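Local coordinates for telomerase reverse transcriptase (Candida albicans SC5314, PDB 6ZDQ), which probably extends chromosome ends by reverse-transcribing a template within its own RNA subunit into telomeric DNA repeats, at residues I14-L24 with L153-W164. Residues are numbered along the deposited sequence; the frame is centred on the assembly and turned at random.
Sequences ILQDILSFSGL and LRTAFLKGYLWW
Phe21 lies flat on Trp163 in a face-to-face stack, its ring centroid 3.7 Å from that of the indole's five-membered ring and the two planes only 9° apart. Phe21 CG stands anti to the backbone N (chi1 177°), which carries the ring out across helix 153-164. The overlap continues at both roots: Phe21 CB sits over the six-membered ring of Trp163, and Trp163 CB over the phenyl face. Met124 of helix 124-127 packs on both side chains.

A further CH-pi contact lies at the other end, where Ile14 CG2 lies over the five-membered ring of Trp164, 3.8 Å from its centroid; the same indole stacks with His168. Between the Phe21-Trp163 stack and the Ile14-Trp164 contact, Ile18 is a knob in the hole formed by Phe157, Gly160, Trp163 and Trp164. Its two branches divide the work: CD1 meets the edge of the Phe157 ring, 3.5 Å from CE1, while CG2 packs at 3.5 Å on Trp164 CB. Beyond the helix, Leu24 CD2 rests 3.7 Å from Leu153 CD1 and also touches Ala156 CB.

One polar bond joins the segments: Ser22 OG donates to Ala156 O at 2.7 Å, from well above the carbonyl plane. That oxygen also accepts the helical bond from Gly160 N. Ser22 immediately precedes Gly23, whose positive phi belongs to a Schellman motif ending helix 11-21.

The axes of segments 14-21 and 153-164 come within 8.7 Å, their N-to-C directions 121° apart. Leu153 and Lys159 pack on RNA sugars. Ring stacking and aliphatic packing thus hold helix 11-21 against helix 148-177 in the telomerase RNA-binding region, with Ser22 the single polar tie.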
# COMPACT_ATOMS: atom_id res chain seq x y z
N ILE A 14 20.80 -8.77 25.26
CA ILE A 14 20.60 -7.39 24.83
C ILE A 14 21.92 -6.78 24.36
O ILE A 14 21.97 -6.08 23.34
CB ILE A 14 19.95 -6.56 25.95
CG1 ILE A 14 18.52 -7.03 26.20
CG2 ILE A 14 19.97 -5.08 25.60
CD1 ILE A 14 17.86 -6.36 27.38
N LEU A 15 23.00 -7.02 25.11
CA LEU A 15 24.29 -6.46 24.73
C LEU A 15 24.77 -7.03 23.40
O LEU A 15 25.32 -6.31 22.57
CB LEU A 15 25.32 -6.71 25.83
CG LEU A 15 26.70 -6.10 25.59
CD1 LEU A 15 26.58 -4.61 25.33
CD2 LEU A 15 27.62 -6.37 26.78
N GLN A 16 24.58 -8.34 23.19
CA GLN A 16 24.99 -8.93 21.93
C GLN A 16 24.15 -8.43 20.76
O GLN A 16 24.62 -8.46 19.62
CB GLN A 16 24.92 -10.46 22.02
CG GLN A 16 25.47 -11.18 20.80
CD GLN A 16 26.86 -10.71 20.42
OE1 GLN A 16 27.75 -10.61 21.27
NE2 GLN A 16 27.06 -10.40 19.15
N ASP A 17 22.93 -7.96 21.02
CA ASP A 17 22.10 -7.43 19.94
C ASP A 17 22.66 -6.12 19.40
O ASP A 17 22.59 -5.86 18.19
CB ASP A 17 20.66 -7.25 20.42
CG ASP A 17 19.94 -8.56 20.60
OD1 ASP A 17 20.53 -9.62 20.28
OD2 ASP A 17 18.78 -8.55 21.07
N ILE A 18 23.20 -5.27 20.28
CA ILE A 18 23.75 -4.00 19.83
C ILE A 18 25.19 -4.13 19.36
O ILE A 18 25.62 -3.38 18.48
CB ILE A 18 23.62 -2.94 20.94
CG1 ILE A 18 24.13 -3.49 22.28
CG2 ILE A 18 22.18 -2.49 21.08
CD1 ILE A 18 23.79 -2.61 23.46
N LEU A 19 25.95 -5.07 19.93
CA LEU A 19 27.31 -5.31 19.44
C LEU A 19 27.29 -5.79 17.99
O LEU A 19 28.10 -5.35 17.17
CB LEU A 19 28.02 -6.33 20.33
CG LEU A 19 28.36 -5.87 21.75
CD1 LEU A 19 28.97 -7.01 22.55
CD2 LEU A 19 29.29 -4.67 21.71
N SER A 20 26.37 -6.70 17.66
CA SER A 20 26.23 -7.15 16.28
C SER A 20 25.77 -6.02 15.37
O SER A 20 26.25 -5.89 14.24
CB SER A 20 25.25 -8.33 16.20
OG SER A 20 23.96 -7.94 16.63
N PHE A 21 24.84 -5.19 15.85
CA PHE A 21 24.33 -4.09 15.04
C PHE A 21 25.44 -3.10 14.69
O PHE A 21 25.68 -2.81 13.51
CB PHE A 21 23.20 -3.38 15.78
CG PHE A 21 22.66 -2.18 15.07
CD1 PHE A 21 21.64 -2.30 14.14
CD2 PHE A 21 23.17 -0.91 15.32
CE1 PHE A 21 21.14 -1.20 13.48
CE2 PHE A 21 22.68 0.20 14.67
CZ PHE A 21 21.66 0.06 13.75
N SER A 22 26.13 -2.58 15.70
CA SER A 22 27.19 -1.60 15.49
C SER A 22 28.44 -2.18 14.84
O SER A 22 29.39 -1.43 14.60
CB SER A 22 27.56 -0.93 16.82
OG SER A 22 26.45 -0.22 17.34
N GLY A 23 28.46 -3.48 14.56
CA GLY A 23 29.66 -4.09 14.01
C GLY A 23 30.80 -4.18 14.99
O GLY A 23 31.97 -4.21 14.57
N LEU A 24 30.51 -4.23 16.29
CA LEU A 24 31.53 -4.32 17.31
C LEU A 24 31.77 -5.78 17.68
O LEU A 24 30.83 -6.56 17.82
CB LEU A 24 31.13 -3.52 18.55
CG LEU A 24 30.79 -2.05 18.32
CD1 LEU A 24 30.47 -1.35 19.64
CD2 LEU A 24 31.92 -1.34 17.60
N LEU A 153 34.81 4.28 19.06
CA LEU A 153 34.16 3.13 19.69
C LEU A 153 32.91 3.55 20.44
O LEU A 153 31.88 2.86 20.37
CB LEU A 153 35.15 2.42 20.61
CG LEU A 153 34.72 1.07 21.20
CD1 LEU A 153 34.00 0.23 20.17
CD2 LEU A 153 35.93 0.33 21.72
N ARG A 154 32.97 4.66 21.18
CA ARG A 154 31.77 5.16 21.85
C ARG A 154 30.72 5.64 20.86
O ARG A 154 29.52 5.53 21.14
CB ARG A 154 32.13 6.29 22.82
CG ARG A 154 33.05 5.88 23.95
CD ARG A 154 32.98 6.86 25.10
NE ARG A 154 34.06 6.67 26.06
CZ ARG A 154 34.18 7.34 27.20
NH1 ARG A 154 33.27 8.25 27.53
NH2 ARG A 154 35.20 7.10 28.01
N THR A 155 31.14 6.18 19.72
CA THR A 155 30.18 6.62 18.71
C THR A 155 29.39 5.45 18.15
O THR A 155 28.17 5.54 17.96
CB THR A 155 30.90 7.37 17.59
OG1 THR A 155 31.59 8.51 18.13
CG2 THR A 155 29.90 7.84 16.54
N ALA A 156 30.07 4.34 17.86
CA ALA A 156 29.37 3.15 17.38
C ALA A 156 28.44 2.59 18.45
O ALA A 156 27.29 2.25 18.16
CB ALA A 156 30.38 2.09 16.94
N PHE A 157 28.93 2.49 19.69
CA PHE A 157 28.11 1.95 20.77
C PHE A 157 26.87 2.82 21.01
O PHE A 157 25.77 2.30 21.19
CB PHE A 157 28.94 1.84 22.05
CG PHE A 157 28.28 1.01 23.12
CD1 PHE A 157 27.32 0.07 22.80
CD2 PHE A 157 28.63 1.18 24.45
CE1 PHE A 157 26.72 -0.69 23.78
CE2 PHE A 157 28.03 0.43 25.44
CZ PHE A 157 27.07 -0.51 25.10
N LEU A 158 27.04 4.14 21.00
CA LEU A 158 25.90 5.03 21.22
C LEU A 158 24.85 4.86 20.14
O LEU A 158 23.64 4.84 20.42
CB LEU A 158 26.36 6.48 21.29
CG LEU A 158 25.23 7.50 21.47
CD1 LEU A 158 24.61 7.36 22.86
CD2 LEU A 158 25.71 8.92 21.21
N LYS A 159 25.28 4.73 18.88
CA LYS A 159 24.33 4.52 17.79
C LYS A 159 23.61 3.19 17.94
O LYS A 159 22.41 3.09 17.66
CB LYS A 159 25.04 4.61 16.44
CG LYS A 159 25.56 5.99 16.10
CD LYS A 159 26.25 6.00 14.74
CE LYS A 159 26.82 7.37 14.41
NZ LYS A 159 27.53 7.38 13.10
N GLY A 160 24.33 2.15 18.36
CA GLY A 160 23.69 0.87 18.61
C GLY A 160 22.71 0.93 19.77
O GLY A 160 21.61 0.37 19.70
N TYR A 161 23.11 1.60 20.86
CA TYR A 161 22.22 1.78 22.00
C TYR A 161 20.94 2.51 21.60
O TYR A 161 19.83 2.09 21.95
CB TYR A 161 22.95 2.52 23.12
CG TYR A 161 22.05 2.99 24.23
CD1 TYR A 161 21.64 2.13 25.24
CD2 TYR A 161 21.61 4.31 24.28
CE1 TYR A 161 20.82 2.56 26.26
CE2 TYR A 161 20.79 4.75 25.29
CZ TYR A 161 20.39 3.88 26.28
OH TYR A 161 19.57 4.33 27.29
N LEU A 162 21.08 3.61 20.85
CA LEU A 162 19.91 4.33 20.38
C LEU A 162 19.06 3.48 19.45
O LEU A 162 17.83 3.61 19.43
CB LEU A 162 20.32 5.63 19.68
CG LEU A 162 20.96 6.70 20.56
CD1 LEU A 162 21.33 7.92 19.75
CD2 LEU A 162 20.03 7.07 21.70
N TRP A 163 19.69 2.61 18.66
CA TRP A 163 18.92 1.70 17.81
C TRP A 163 18.09 0.73 18.65
O TRP A 163 16.92 0.49 18.34
CB TRP A 163 19.85 0.94 16.87
CG TRP A 163 19.20 -0.23 16.20
CD1 TRP A 163 18.36 -0.20 15.12
CD2 TRP A 163 19.32 -1.61 16.56
NE1 TRP A 163 17.96 -1.47 14.79
CE2 TRP A 163 18.54 -2.36 15.66
CE3 TRP A 163 20.03 -2.29 17.56
CZ2 TRP A 163 18.43 -3.75 15.73
CZ3 TRP A 163 19.92 -3.67 17.63
CH2 TRP A 163 19.14 -4.38 16.71
N TRP A 164 18.68 0.18 19.71
CA TRP A 164 17.95 -0.75 20.56
C TRP A 164 16.77 -0.06 21.24
O TRP A 164 15.71 -0.68 21.43
CB TRP A 164 18.89 -1.36 21.60
CG TRP A 164 18.23 -2.37 22.48
CD1 TRP A 164 18.09 -3.71 22.22
CD2 TRP A 164 17.62 -2.14 23.75
NE1 TRP A 164 17.43 -4.32 23.26
CE2 TRP A 164 17.13 -3.38 24.21
CE3 TRP A 164 17.44 -1.01 24.55
CZ2 TRP A 164 16.47 -3.52 25.43
CZ3 TRP A 164 16.79 -1.15 25.76
CH2 TRP A 164 16.31 -2.39 26.19